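Local structure of flavodoxin (Bacillus cereus, 6FSG) at residues I35-M38 and D39-A43; Y98-A101 and V102-I106. The protein binds flavin mononucleotide and probably serves as a low-potential electron donor to a number of redox enzymes. All coordinates share one frame; numbering follows the deposited sequence.

Contact 1 (I35-M38 and D39-A43); sequences IDIM and DSPEA
The ring of P41 folds back over I35 and I37, and its CG meets a different branch of each. I35 offers CG2, 3.9 Å from P41 CG, and the two side chains run past each other in opposite directions; with chi1 at -55°, CG2 lies anti to the backbone N and CG1 is turned aside. I37 crosses the proline at about a right angle, its CD1 reaching to 4.1 Å from P41 CG. A chain leaving the end of a strand can be turned sharply by 3-10 geometry, and here the chain does so on leaving strand 31-36, an outermost strand of the parallel flavodoxin sheet. D39 N donates to D36 O at 2.9 Å and S40 N to I37 O at 2.9 Å. D36 also opens an Asx turn: its OD1 accepts from M38 N at 2.9 Å, nearly straight at 169° but from above the carboxylate plane. The D39 carboxylate bends back beside D36, where a water accepts from D36 N and donates to D39 OD2 at 2.7 Å. I6 of the neighbouring strand 2-7 touches both I37 and P41.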
ATOM      1  N   ILE A  35      -9.326   3.340   1.307  1.00  4.37           N
ATOM      2  CA  ILE A  35     -10.335   2.325   1.039  1.00  4.21           C
ATOM      3  C   ILE A  35      -9.845   0.972   1.543  1.00  4.69           C
ATOM      4  O   ILE A  35      -8.753   0.525   1.185  1.00  5.29           O
ATOM      5  CB  ILE A  35     -10.636   2.234  -0.471  1.00  5.85           C
ATOM      6  CG1 ILE A  35     -11.043   3.592  -1.051  1.00  7.24           C
ATOM      7  CG2 ILE A  35     -11.715   1.192  -0.726  1.00  7.62           C
ATOM      8  CD1 ILE A  35     -11.024   3.612  -2.556  1.00  7.53           C
ATOM      9  N   ASP A  36     -10.675   0.302   2.334  1.00  5.24           N
ATOM     10  CA  ASP A  36     -10.429  -1.072   2.763  1.00  5.46           C
ATOM     11  C   ASP A  36     -10.774  -2.034   1.625  1.00  4.44           C
ATOM     12  O   ASP A  36     -11.835  -1.919   1.001  1.00  5.17           O
ATOM     13  CB  ASP A  36     -11.332  -1.341   3.980  1.00  6.45           C
ATOM     14  CG  ASP A  36     -11.005  -2.625   4.722  1.00  5.99           C
ATOM     15  OD1 ASP A  36     -10.600  -3.629   4.101  1.00  6.94           O
ATOM     16  OD2 ASP A  36     -11.212  -2.636   5.950  1.00  8.13           O
ATOM     17  N   ILE A  37      -9.882  -2.998   1.366  1.00  5.30           N
ATOM     18  CA  ILE A  37     -10.134  -4.003   0.332  1.00  6.32           C
ATOM     19  C   ILE A  37     -11.437  -4.765   0.579  1.00  6.27           C
ATOM     20  O   ILE A  37     -12.066  -5.248  -0.372  1.00  6.68           O
ATOM     21  CB  ILE A  37      -8.928  -4.956   0.189  1.00  7.51           C
ATOM     22  CG1 ILE A  37      -9.012  -5.745  -1.122  1.00  8.43           C
ATOM     23  CG2 ILE A  37      -8.854  -5.918   1.386  1.00  8.56           C
ATOM     24  CD1 ILE A  37      -8.825  -4.906  -2.366  1.00  9.52           C
ATOM     25  N   MET A  38     -11.855  -4.894   1.844  0.69  6.30           N
ATOM     26  CA  MET A  38     -13.099  -5.595   2.145  0.69  7.67           C
ATOM     27  C   MET A  38     -14.303  -4.896   1.527  0.69  8.93           C
ATOM     28  O   MET A  38     -15.328  -5.546   1.303  0.69  9.64           O
ATOM     29  CB  MET A  38     -13.276  -5.792   3.659  0.69  7.68           C
ATOM     30  CG  MET A  38     -12.390  -6.902   4.251  0.69  9.66           C
ATOM     31  SD  MET A  38     -12.470  -7.086   6.053  0.69 10.93           S
ATOM     32  CE  MET A  38     -11.589  -8.634   6.312  0.69  8.60           C
ATOM     33  N   ASP A  39     -14.195  -3.603   1.215  1.00  8.60           N
ATOM     34  CA  ASP A  39     -15.277  -2.858   0.581  1.00  8.86           C
ATOM     35  C   ASP A  39     -15.245  -2.982  -0.949  1.00 10.21           C
ATOM     36  O   ASP A  39     -16.014  -2.307  -1.640  1.00 12.10           O
ATOM     37  CB  ASP A  39     -15.276  -1.410   1.088  1.00 10.25           C
ATOM     38  CG  ASP A  39     -15.471  -1.317   2.621  1.00 11.66           C
ATOM     39  OD1 ASP A  39     -16.070  -2.241   3.231  1.00 14.44           O
ATOM     40  OD2 ASP A  39     -15.038  -0.305   3.216  1.00 12.28           O
ATOM     41  N   SER A  40     -14.400  -3.870  -1.482  1.00  9.95           N
ATOM     42  CA  SER A  40     -14.401  -4.333  -2.867  1.00  9.94           C
ATOM     43  C   SER A  40     -14.209  -3.251  -3.919  1.00  7.89           C
ATOM     44  O   SER A  40     -14.943  -3.216  -4.913  1.00  8.87           O
ATOM     45  CB  SER A  40     -15.679  -5.129  -3.176  1.00 13.51           C
ATOM     46  OG  SER A  40     -15.726  -6.313  -2.400  1.00 16.21           O
ATOM     47  N   PRO A  41     -13.199  -2.402  -3.783  1.00  7.35           N
ATOM     48  CA  PRO A  41     -12.900  -1.456  -4.863  1.00  6.72           C
ATOM     49  C   PRO A  41     -12.462  -2.175  -6.134  1.00  8.10           C
ATOM     50  O   PRO A  41     -11.789  -3.206  -6.091  1.00  9.75           O
ATOM     51  CB  PRO A  41     -11.755  -0.619  -4.281  1.00  7.02           C
ATOM     52  CG  PRO A  41     -11.064  -1.574  -3.324  1.00  8.27           C
ATOM     53  CD  PRO A  41     -12.198  -2.351  -2.699  1.00  7.31           C
ATOM     54  N   GLU A  42     -12.846  -1.623  -7.276  0.64  9.24           N
ATOM     55  CA  GLU A  42     -12.370  -2.145  -8.549  0.64 10.47           C
ATOM     56  C   GLU A  42     -11.023  -1.525  -8.907  0.64  8.51           C
ATOM     57  O   GLU A  42     -10.790  -0.332  -8.681  0.64  8.67           O
ATOM     58  CB  GLU A  42     -13.396  -1.900  -9.655  0.64 12.91           C
ATOM     59  CG  GLU A  42     -13.797  -0.463  -9.852  0.64 12.10           C
ATOM     60  CD  GLU A  42     -14.870  -0.314 -10.916  0.64 13.74           C
ATOM     61  OE1 GLU A  42     -15.420  -1.344 -11.357  0.64 15.58           O
ATOM     62  OE2 GLU A  42     -15.164   0.831 -11.310  0.64 13.71           O
ATOM     63  N   ALA A  43     -10.130  -2.354  -9.465  1.00  8.30           N
ATOM     64  CA  ALA A  43      -8.777  -1.901  -9.762  1.00  8.33           C
ATOM     65  C   ALA A  43      -8.754  -0.721 -10.727  1.00  7.65           C
ATOM     66  O   ALA A  43      -7.808   0.076 -10.694  1.00  7.48           O
ATOM     67  CB  ALA A  43      -7.923  -3.054 -10.296  1.00  8.77           C
TER
HETATM   68  O   HOH W   1     -13.202   1.610   2.903  1.00  9.69           O
HETATM   69  O   HOH W   2     -17.746  -5.308  -0.233  0.50 14.23           O

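Contact 2 (Y98-A101 and V102-I106); sequences YGVA and VDILI. With FMN (flavin mononucleotide), chain B.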
ATOM      1  N   TYR A  98       8.604 -13.688   4.435  1.00  4.23           N
ATOM      2  CA  TYR A  98       8.253 -12.557   5.286  1.00  4.47           C
ATOM      3  C   TYR A  98       7.828 -11.354   4.458  1.00  3.20           C
ATOM      4  O   TYR A  98       8.611 -10.827   3.663  1.00  3.82           O
ATOM      5  CB  TYR A  98       9.481 -12.199   6.110  1.00  5.35           C
ATOM      6  CG  TYR A  98       9.365 -10.994   7.007  1.00  5.28           C
ATOM      7  CD1 TYR A  98       8.764 -11.092   8.254  1.00  7.54           C
ATOM      8  CD2 TYR A  98       9.896  -9.766   6.636  1.00  5.87           C
ATOM      9  CE1 TYR A  98       8.688 -10.004   9.103  1.00  8.26           C
ATOM     10  CE2 TYR A  98       9.818  -8.654   7.491  1.00  5.80           C
ATOM     11  CZ  TYR A  98       9.210  -8.789   8.720  1.00  7.72           C
ATOM     12  OH  TYR A  98       9.112  -7.726   9.592  1.00  9.95           O
ATOM     13  N   GLY A  99       6.596 -10.893   4.676  1.00  4.06           N
ATOM     14  CA  GLY A  99       6.100  -9.688   4.033  1.00  3.77           C
ATOM     15  C   GLY A  99       6.052  -9.731   2.524  1.00  3.45           C
ATOM     16  O   GLY A  99       6.009  -8.670   1.886  1.00  3.96           O
ATOM     17  N   VAL A 100       6.023 -10.929   1.926  1.00  3.20           N
ATOM     18  CA  VAL A 100       6.156 -10.994   0.477  1.00  4.13           C
ATOM     19  C   VAL A 100       4.926 -10.434  -0.243  1.00  3.38           C
ATOM     20  O   VAL A 100       5.019 -10.108  -1.424  1.00  4.10           O
ATOM     21  CB  VAL A 100       6.569 -12.383  -0.059  1.00  5.01           C
ATOM     22  CG1 VAL A 100       7.983 -12.766   0.424  1.00  5.18           C
ATOM     23  CG2 VAL A 100       5.551 -13.456   0.284  1.00  8.23           C
ATOM     24  N   ALA A 101       3.776 -10.283   0.422  1.00  3.60           N
ATOM     25  CA  ALA A 101       2.674  -9.565  -0.216  1.00  3.11           C
ATOM     26  C   ALA A 101       3.093  -8.162  -0.647  1.00  3.40           C
ATOM     27  O   ALA A 101       2.624  -7.653  -1.672  1.00  3.63           O
ATOM     28  CB  ALA A 101       1.485  -9.470   0.737  1.00  4.05           C
ATOM     29  N   VAL A 102       3.945  -7.505   0.149  1.00  3.47           N
ATOM     30  CA  VAL A 102       4.463  -6.188  -0.219  1.00  3.34           C
ATOM     31  C   VAL A 102       5.249  -6.279  -1.519  1.00  3.87           C
ATOM     32  O   VAL A 102       5.046  -5.482  -2.443  1.00  3.18           O
ATOM     33  CB  VAL A 102       5.306  -5.607   0.937  1.00  3.74           C
ATOM     34  CG1 VAL A 102       6.040  -4.353   0.504  1.00  5.06           C
ATOM     35  CG2 VAL A 102       4.413  -5.340   2.160  1.00  3.88           C
ATOM     36  N   ASP A 103       6.147  -7.261  -1.613  1.00  3.44           N
ATOM     37  CA  ASP A 103       6.973  -7.437  -2.804  1.00  3.72           C
ATOM     38  C   ASP A 103       6.134  -7.801  -4.028  1.00  3.05           C
ATOM     39  O   ASP A 103       6.417  -7.334  -5.139  1.00  4.41           O
ATOM     40  CB  ASP A 103       8.014  -8.511  -2.499  1.00  4.04           C
ATOM     41  CG  ASP A 103       8.900  -8.138  -1.329  1.00  4.56           C
ATOM     42  OD1 ASP A 103       9.627  -7.128  -1.443  1.00  6.46           O
ATOM     43  OD2 ASP A 103       8.830  -8.835  -0.298  1.00  5.81           O
ATOM     44  N   ILE A 104       5.086  -8.616  -3.841  1.00  3.68           N
ATOM     45  CA  ILE A 104       4.199  -9.005  -4.941  1.00  4.17           C
ATOM     46  C   ILE A 104       3.454  -7.789  -5.487  1.00  3.70           C
ATOM     47  O   ILE A 104       3.334  -7.602  -6.708  1.00  3.59           O
ATOM     48  CB  ILE A 104       3.216 -10.099  -4.469  1.00  4.82           C
ATOM     49  CG1 ILE A 104       3.964 -11.411  -4.190  1.00  6.54           C
ATOM     50  CG2 ILE A 104       2.094 -10.310  -5.495  1.00  6.91           C
ATOM     51  CD1 ILE A 104       3.181 -12.426  -3.348  1.00  6.83           C
ATOM     52  N   LEU A 105       2.912  -6.957  -4.591  1.00  3.62           N
ATOM     53  CA  LEU A 105       2.177  -5.778  -5.046  1.00  3.92           C
ATOM     54  C   LEU A 105       3.104  -4.768  -5.718  1.00  3.59           C
ATOM     55  O   LEU A 105       2.730  -4.156  -6.728  1.00  3.66           O
ATOM     56  CB  LEU A 105       1.390  -5.153  -3.898  1.00  3.33           C
ATOM     57  CG  LEU A 105       0.215  -6.007  -3.411  1.00  4.05           C
ATOM     58  CD1 LEU A 105      -0.463  -5.374  -2.216  1.00  6.01           C
ATOM     59  CD2 LEU A 105      -0.800  -6.272  -4.518  1.00  5.28           C
ATOM     60  N   ILE A 106       4.322  -4.592  -5.192  1.00  3.35           N
ATOM     61  CA  ILE A 106       5.295  -3.729  -5.862  1.00  3.55           C
ATOM     62  C   ILE A 106       5.530  -4.202  -7.292  1.00  3.35           C
ATOM     63  O   ILE A 106       5.524  -3.410  -8.241  1.00  3.84           O
ATOM     64  CB  ILE A 106       6.606  -3.631  -5.053  1.00  4.10           C
ATOM     65  CG1 ILE A 106       6.405  -2.720  -3.825  1.00  4.46           C
ATOM     66  CG2 ILE A 106       7.757  -3.133  -5.951  1.00  4.44           C
ATOM     67  CD1 ILE A 106       7.596  -2.689  -2.893  1.00  4.86           C
TER
HETATM   68  N1  FMN B1001       3.253 -13.172   7.540  1.00 11.30           N
HETATM   69  C2  FMN B1001       4.335 -13.158   6.712  1.00 10.48           C
HETATM   70  O2  FMN B1001       5.093 -12.199   6.828  1.00  8.41           O
HETATM   71  N3  FMN B1001       4.502 -14.160   5.765  1.00 11.23           N
HETATM   72  C4  FMN B1001       3.571 -15.168   5.590  1.00 12.38           C
HETATM   73  O4  FMN B1001       3.781 -16.030   4.706  1.00 13.27           O
HETATM   74  C4A FMN B1001       2.446 -15.159   6.450  1.00 11.37           C
HETATM   75  N5  FMN B1001       1.441 -16.112   6.384  1.00 14.01           N
HETATM   76  C5A FMN B1001       0.349 -16.062   7.243  1.00 13.27           C
HETATM   77  C6  FMN B1001      -0.641 -17.054   7.210  1.00 14.31           C
HETATM   78  C7  FMN B1001      -1.713 -17.041   8.107  1.00 15.18           C
HETATM   79  C7M FMN B1001      -2.778 -18.116   8.040  1.00 16.52           C
HETATM   80  C8  FMN B1001      -1.748 -16.032   9.078  1.00 15.24           C
HETATM   81  C8M FMN B1001      -2.851 -15.955  10.094  1.00 15.03           C
HETATM   82  C9  FMN B1001      -0.744 -15.071   9.140  1.00 13.32           C
HETATM   83  C9A FMN B1001       0.300 -15.079   8.232  1.00 12.00           C
HETATM   84  N10 FMN B1001       1.258 -14.088   8.292  1.00 10.70           N
HETATM   85  C10 FMN B1001       2.322 -14.156   7.421  1.00 10.82           C
HETATM   86  C1' FMN B1001       1.249 -13.030   9.375  1.00 10.45           C
HETATM   87  C2' FMN B1001       0.368 -11.805   9.167  1.00 10.00           C
HETATM   88  O2' FMN B1001       0.674 -11.177   7.948  1.00 10.24           O
HETATM   89  C3' FMN B1001       0.645 -10.861  10.346  1.00  9.81           C
HETATM   90  O3' FMN B1001      -0.008 -11.375  11.479  1.00 10.10           O
HETATM   91  C4' FMN B1001       0.176  -9.412  10.161  1.00  8.44           C
HETATM   92  O4' FMN B1001       0.479  -8.625  11.312  1.00  6.78           O
HETATM   93  C5' FMN B1001      -1.321  -9.315   9.907  1.00  8.23           C
HETATM   94  O5' FMN B1001      -1.577  -7.965   9.567  1.00  6.43           O
HETATM   95  P   FMN B1001      -3.022  -7.430   9.908  1.00  5.76           P
HETATM   96  O1P FMN B1001      -3.179  -6.121   9.186  1.00  5.06           O
HETATM   97  O2P FMN B1001      -3.091  -7.201  11.383  1.00  5.88           O
HETATM   98  O3P FMN B1001      -4.013  -8.472   9.461  1.00  8.38           O
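G99 N donates to FMN O2 at 2.9 Å with an angle of 167°, so the loop entering helix 100-111 holds one carbonyl oxygen of the flavin by a backbone N-H. This helix is the crossover of a beta-alpha-beta unit, between strands 84-91 and 115-124 of the flavodoxin fold, and the cofactor lies by its N-terminal end. Y98 contributes to the same pocket chiefly through its main chain: its CA is 3.5 Å from FMN O2, while chi1 of 176° sets the ring anti to the backbone N, with CD1 4.1 Å from that oxygen.

The next shell fixes the glycine. With its backbone in the left-handed region (phi 61°), where a residue without a side chain sits easily, G99 aims its carbonyl into the first helical turn, where V102 N donates to G99 O at 2.9 Å. V102 CB and CG2 also pack against this oxygen. D103 lies alongside, its OD2 3.5 Å from V100 CA; that carboxylate forms a salt bridge with K122, whose NZ also bonds to Y98 O, tying loop and helix to strand 115-124. A101 N is held by T58 OG1, from another FMN-binding residue.

Farther along, regular helical bonding takes over. L105 N donates to A101 O, while L105 itself packs on V87 of the sheet. I104 N donates to V100 O, and the same oxygen lies 3.2 Å from I104 CG1.

Both contacts are local, between neighbouring residues of one chain within one flavodoxin fold, yet they sit in different surroundings, their centres about 18 Å apart. Contact 1 is largely a surface feature at an outermost strand, with two waters among its polar partners and I37 as its buried member. Contact 2 is partly buried, belongs to a helix packed on the sheet, and has the cofactor, a lysine and T58 among its outside polar partners. Their aspartates differ accordingly: D36 receives a backbone N-H within its own turn, whereas D103 pairs with a lysine from a strand. Both regions adjoin FMN-binding residues, but direct bonding to the flavin belongs to contact 2; in contact 1, M38 merely comes near M10.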